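Local coordinates for protein acetylserotonin O-methyltransferase (Homo sapiens, PDB 4A6D) that catalyses the transfer of a methyl group from S-adenosylmethionine to N-acetylserotonin, the reaction that yields melatonin, and works as a homodimer, at residues A[127-132]-A[306-311]; A[141-146]-A[254-259]. One frame throughout, in Å; residues are numbered along the deposited sequence.

Contact 1 (A[127-132]-A[306-311])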
# COMPACT_ATOMS: atom_id res chain seq x y z
N GLY A 127 19.11 5.85 7.26
CA GLY A 127 19.00 7.23 6.82
C GLY A 127 19.46 7.43 5.39
O GLY A 127 19.90 8.53 5.03
N ARG A 128 19.32 6.39 4.55
CA ARG A 128 19.74 6.46 3.14
C ARG A 128 18.81 5.69 2.18
O ARG A 128 18.07 4.81 2.61
CB ARG A 128 21.23 6.03 2.99
CG ARG A 128 21.49 4.55 3.28
CD ARG A 128 22.92 4.15 3.01
NE ARG A 128 23.66 3.91 4.26
CZ ARG A 128 24.15 2.73 4.63
NH1 ARG A 128 24.01 1.67 3.84
NH2 ARG A 128 24.80 2.61 5.78
N ASN A 129 18.89 6.01 0.86
CA ASN A 129 18.12 5.34 -0.19
C ASN A 129 18.53 3.86 -0.41
O ASN A 129 19.62 3.45 0.00
CB ASN A 129 18.10 6.13 -1.47
CG ASN A 129 19.35 6.08 -2.32
OD1 ASN A 129 19.72 5.04 -2.86
ND2 ASN A 129 19.92 7.25 -2.60
N GLN A 130 17.64 3.07 -1.04
CA GLN A 130 17.82 1.63 -1.21
C GLN A 130 17.84 1.09 -2.65
O GLN A 130 17.42 -0.04 -2.86
CB GLN A 130 16.77 0.86 -0.36
CG GLN A 130 16.48 1.43 1.02
CD GLN A 130 17.61 1.20 1.99
OE1 GLN A 130 18.50 2.04 2.15
NE2 GLN A 130 17.58 0.09 2.67
N TYR A 131 18.35 1.85 -3.63
CA TYR A 131 18.41 1.34 -5.00
C TYR A 131 19.30 0.09 -5.13
O TYR A 131 18.96 -0.83 -5.88
CB TYR A 131 18.86 2.43 -5.99
CG TYR A 131 17.73 3.30 -6.48
CD1 TYR A 131 16.89 2.88 -7.51
CD2 TYR A 131 17.53 4.57 -5.95
CE1 TYR A 131 15.82 3.67 -7.94
CE2 TYR A 131 16.49 5.39 -6.41
CZ TYR A 131 15.64 4.93 -7.39
OH TYR A 131 14.63 5.75 -7.84
N LEU A 132 20.43 0.06 -4.39
CA LEU A 132 21.32 -1.09 -4.41
C LEU A 132 20.67 -2.32 -3.75
O LEU A 132 20.81 -3.44 -4.25
CB LEU A 132 22.69 -0.77 -3.77
CG LEU A 132 23.78 -1.83 -4.00
CD1 LEU A 132 24.69 -1.46 -5.15
CD2 LEU A 132 24.58 -2.10 -2.74
N GLN A 306 14.12 6.88 -1.74
CA GLN A 306 14.58 6.91 -3.12
C GLN A 306 15.75 7.86 -3.50
O GLN A 306 16.76 7.38 -4.00
CB GLN A 306 13.39 7.07 -4.08
CG GLN A 306 12.66 5.75 -4.33
CD GLN A 306 11.58 5.90 -5.36
OE1 GLN A 306 11.81 5.86 -6.58
NE2 GLN A 306 10.36 6.05 -4.90
N THR A 307 15.60 9.17 -3.32
CA THR A 307 16.62 10.14 -3.66
C THR A 307 17.65 10.35 -2.51
O THR A 307 17.89 9.46 -1.71
CB THR A 307 15.96 11.45 -4.05
OG1 THR A 307 15.43 12.05 -2.87
CG2 THR A 307 14.89 11.29 -5.14
N GLU A 308 18.25 11.57 -2.47
CA GLU A 308 19.23 12.01 -1.46
C GLU A 308 18.66 13.20 -0.68
O GLU A 308 19.31 13.71 0.23
CB GLU A 308 20.52 12.45 -2.15
CG GLU A 308 21.45 11.32 -2.55
CD GLU A 308 22.61 11.72 -3.44
OE1 GLU A 308 22.81 12.94 -3.68
OE2 GLU A 308 23.32 10.80 -3.91
N GLY A 309 17.42 13.56 -1.00
CA GLY A 309 16.76 14.71 -0.40
C GLY A 309 15.64 14.48 0.59
O GLY A 309 15.61 13.48 1.31
N GLN A 310 14.73 15.43 0.63
CA GLN A 310 13.62 15.53 1.58
C GLN A 310 12.71 16.61 1.05
O GLN A 310 13.11 17.39 0.17
CB GLN A 310 14.17 16.01 2.96
CG GLN A 310 15.02 17.29 2.86
CD GLN A 310 15.67 17.83 4.13
OE1 GLN A 310 16.87 18.17 4.14
NE2 GLN A 310 14.86 18.10 5.15
N GLU A 311 11.51 16.70 1.61
CA GLU A 311 10.62 17.82 1.33
C GLU A 311 11.00 18.90 2.36
O GLU A 311 11.62 18.58 3.38
CB GLU A 311 9.13 17.43 1.34
CG GLU A 311 8.75 16.43 0.24
CD GLU A 311 9.05 16.80 -1.21
OE1 GLU A 311 9.01 18.00 -1.56
OE2 GLU A 311 9.32 15.87 -2.00

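Contact 2 (A[141-146]-A[254-259]). With SAM (S-adenosylmethionine), chain D.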
# COMPACT_ATOMS: atom_id res chain seq x y z
N GLU A 141 25.63 8.02 -8.16
CA GLU A 141 25.19 9.09 -9.05
C GLU A 141 23.68 8.78 -9.15
O GLU A 141 23.30 7.74 -9.72
CB GLU A 141 25.88 8.99 -10.44
CG GLU A 141 27.40 8.94 -10.40
CD GLU A 141 28.17 10.24 -10.22
OE1 GLU A 141 27.55 11.33 -10.28
OE2 GLU A 141 29.41 10.17 -10.04
N LEU A 142 22.83 9.59 -8.47
CA LEU A 142 21.37 9.37 -8.34
C LEU A 142 20.58 8.99 -9.60
O LEU A 142 19.85 7.98 -9.59
CB LEU A 142 20.70 10.53 -7.59
CG LEU A 142 19.22 10.36 -7.17
CD1 LEU A 142 19.01 9.07 -6.34
CD2 LEU A 142 18.72 11.62 -6.46
N PHE A 143 20.73 9.78 -10.67
CA PHE A 143 20.01 9.58 -11.93
C PHE A 143 20.44 8.38 -12.83
O PHE A 143 19.61 7.90 -13.60
CB PHE A 143 19.74 10.91 -12.67
CG PHE A 143 18.59 11.67 -12.04
CD1 PHE A 143 17.27 11.39 -12.39
CD2 PHE A 143 18.81 12.61 -11.04
CE1 PHE A 143 16.20 12.08 -11.79
CE2 PHE A 143 17.75 13.29 -10.43
CZ PHE A 143 16.45 13.02 -10.82
N THR A 144 21.68 7.83 -12.66
CA THR A 144 22.06 6.62 -13.41
C THR A 144 21.30 5.41 -12.82
O THR A 144 21.00 4.44 -13.54
CB THR A 144 23.59 6.40 -13.57
OG1 THR A 144 24.20 6.09 -12.31
CG2 THR A 144 24.30 7.55 -14.27
N ALA A 145 20.96 5.48 -11.51
CA ALA A 145 20.17 4.47 -10.80
C ALA A 145 18.68 4.61 -11.19
O ALA A 145 18.01 3.59 -11.41
CB ALA A 145 20.34 4.63 -9.30
N ILE A 146 18.18 5.88 -11.30
CA ILE A 146 16.81 6.24 -11.71
C ILE A 146 16.58 5.88 -13.21
O ILE A 146 15.51 5.35 -13.54
CB ILE A 146 16.48 7.73 -11.35
CG1 ILE A 146 16.43 7.92 -9.81
CG2 ILE A 146 15.18 8.21 -12.02
CD1 ILE A 146 16.41 9.36 -9.32
N LEU A 254 15.16 20.49 -6.36
CA LEU A 254 15.71 20.65 -5.01
C LEU A 254 15.39 19.51 -4.03
O LEU A 254 16.24 19.09 -3.24
CB LEU A 254 15.32 22.05 -4.43
CG LEU A 254 15.92 23.29 -5.12
CD1 LEU A 254 15.54 24.57 -4.39
CD2 LEU A 254 17.46 23.19 -5.24
N HIS A 255 14.20 18.96 -4.11
CA HIS A 255 13.81 17.86 -3.22
C HIS A 255 14.63 16.56 -3.42
O HIS A 255 14.63 15.72 -2.52
CB HIS A 255 12.28 17.63 -3.23
CG HIS A 255 11.77 16.89 -4.43
ND1 HIS A 255 10.55 16.24 -4.40
CD2 HIS A 255 12.33 16.71 -5.64
CE1 HIS A 255 10.42 15.67 -5.59
NE2 HIS A 255 11.45 15.94 -6.37
N ASP A 256 15.36 16.41 -4.57
CA ASP A 256 16.15 15.20 -4.85
C ASP A 256 17.48 15.19 -4.12
O ASP A 256 18.14 14.14 -4.07
CB ASP A 256 16.47 15.09 -6.36
CG ASP A 256 15.30 14.96 -7.32
OD1 ASP A 256 14.30 14.28 -6.97
OD2 ASP A 256 15.43 15.45 -8.48
N TRP A 257 17.90 16.35 -3.62
CA TRP A 257 19.23 16.53 -3.05
C TRP A 257 19.26 17.08 -1.65
O TRP A 257 18.34 17.78 -1.24
CB TRP A 257 20.05 17.47 -3.96
CG TRP A 257 19.93 17.23 -5.44
CD1 TRP A 257 19.30 18.03 -6.35
CD2 TRP A 257 20.50 16.14 -6.19
NE1 TRP A 257 19.47 17.52 -7.63
CE2 TRP A 257 20.17 16.34 -7.55
CE3 TRP A 257 21.30 15.03 -5.84
CZ2 TRP A 257 20.60 15.47 -8.56
CZ3 TRP A 257 21.75 14.18 -6.85
CH2 TRP A 257 21.40 14.40 -8.19
N ALA A 258 20.37 16.85 -0.97
CA ALA A 258 20.67 17.36 0.36
C ALA A 258 21.04 18.87 0.26
O ALA A 258 21.30 19.39 -0.83
CB ALA A 258 21.82 16.56 0.96
N ASP A 259 21.03 19.57 1.41
CA ASP A 259 21.33 21.01 1.47
C ASP A 259 22.55 21.50 0.73
O ASP A 259 22.46 22.50 0.01
CB ASP A 259 21.30 21.52 2.92
CG ASP A 259 19.91 21.59 3.51
OD1 ASP A 259 18.97 21.01 2.91
OD2 ASP A 259 19.75 22.22 4.57
N SAM D . 11.15 19.33 -13.66
CA SAM D . 10.50 18.06 -14.05
C SAM D . 9.11 17.77 -13.45
O SAM D . 8.84 18.26 -12.37
OXT SAM D . 8.23 17.05 -14.02
CB SAM D . 11.49 16.97 -13.80
CG SAM D . 11.75 16.70 -12.31
SD SAM D . 12.88 15.27 -12.17
CE SAM D . 12.65 14.84 -10.50
C5' SAM D . 14.52 16.04 -11.93
C4' SAM D . 15.03 16.37 -13.35
O4' SAM D . 16.34 16.86 -13.15
C3' SAM D . 15.13 15.09 -14.27
O3' SAM D . 14.50 15.31 -15.54
C2' SAM D . 16.68 14.85 -14.33
O2' SAM D . 17.21 14.24 -15.51
C1' SAM D . 17.20 16.30 -14.19
N9 SAM D . 18.60 16.35 -13.73
C8 SAM D . 19.17 15.63 -12.69
N7 SAM D . 20.42 15.94 -12.56
C5 SAM D . 20.78 16.84 -13.56
C6 SAM D . 21.95 17.51 -13.95
N6 SAM D . 23.08 17.34 -13.21
N1 SAM D . 21.91 18.40 -15.00
C2 SAM D . 20.80 18.57 -15.73
N3 SAM D . 19.67 17.94 -15.39
C4 SAM D . 19.59 17.13 -14.31

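Contact 1 (A[127-132]-A[306-311])
Asn129 points its side chain at the loop 306-311 and hands one amide hydrogen to it: ND2 donates to the backbone O of Thr307 at 3.1 Å, with an N-H...O angle of 148°. The carbonyl oxygen lies close to the plane of the Asn129 amide, whereas the donor sits well above the plane of the Thr307 peptide. Chi1 of 77° sets CG, and with it the amide, between the backbone N and the carbonyl carbon. CB of Asn129, directed at the loop, lies 3.1 Å from the O of Gln306. That same oxygen meets the edge of the Tyr131 ring, 3.1 Å from CE2. The tyrosine crosses the Gln306 side chain at a slant, ring and amide planes 62° apart, and its OH comes to 3.1 Å from Gln306 OE1; NE2 of Gln306, a substrate-binding residue, is hydrogen-bonded to Asn302. CB of Thr307 leads away from 127-132; OG1 accepts from Gly309 N, an ST turn, and is also hydrogen-bonded to Met303 O. The contact thus sets the start of helix 131-135 against the loop between helices 294-305 and 314-324, with helix 103-117 touching Tyr131 and Gln306 and helix 142-146 packed on Tyr131 and Thr307.

Contact 2 (A[141-146]-A[254-259])
The S-adenosylmethionine pocket of the methyltransferase domain is bordered here by helix 142-146 and by the loop that follows strand 247-251, and Phe143 and Asp256 belong to it. Phe143 lies between cofactor and protein: C2' of the ribose sits 3.8 Å above one face of the ring, toward its rim, while Ile146 CD1 lies over the opposite face. CD2 of Phe143 comes to 3.5 Å from C8 of the adenine. At the ring edge, in plane, OD2 of Asp256 approaches CZ of Phe143 at 3.5 Å, the carboxylate plane turned 70° from the ring. Chi1 of -62° places CG of Asp256 opposite its own carbonyl carbon, and from there OD2 also reaches 3.5 Å to CE, the methyl of the cofactor's sulfonium. Asp256 also binds the substrate. In this Rossmann-type fold the loop leaving strand 247-251 carries both Asp256 and the preceding His255, the inferred proton donor/acceptor, whose ring turns an edge toward the same methyl. Farther from the methyl the contact becomes apolar. Leu142 has CG anti to its backbone N (chi1 -170°), which sends CG toward Asp256; chi2 then turns the CD2 branch over a face of the Trp257 indole and to 3.5 Å from the O of Asp256, while CB of Leu142 lies 3.9 Å from CZ3 of Trp257. CE2 of Phe143 meets CZ2 of Trp257 at 4.0 Å, and the indole brings its edge near N7 of the adenine. Beyond the two segments, Phe238 packs edge-to-face with the indole and Lys261 makes a cation-pi contact with it.

Both contacts are largely buried and belong to the methyltransferase domain, their centres about 8 Å apart, with contact 2 nested along the chain inside the loop that contact 1 closes. Their first segments lead into or form successive helices, 131-135 and 142-146, which meet where Tyr131 OH packs on Ile146 CG1. Their second segments are probably joined by hydrogen bonds, from Glu308 N to Asp256 O and between Glu311 OE2 and His255 ND1, 2.7 Å apart. Contact 1 is mainly a polar meeting of amides and backbone carbonyls, with Glu308 exposed at its margin. Contact 2 instead relies on aromatic and aliphatic surfaces beside the cofactor, with the Asp256 carboxylate at the ring edge and no hydrogen bonds between its segments.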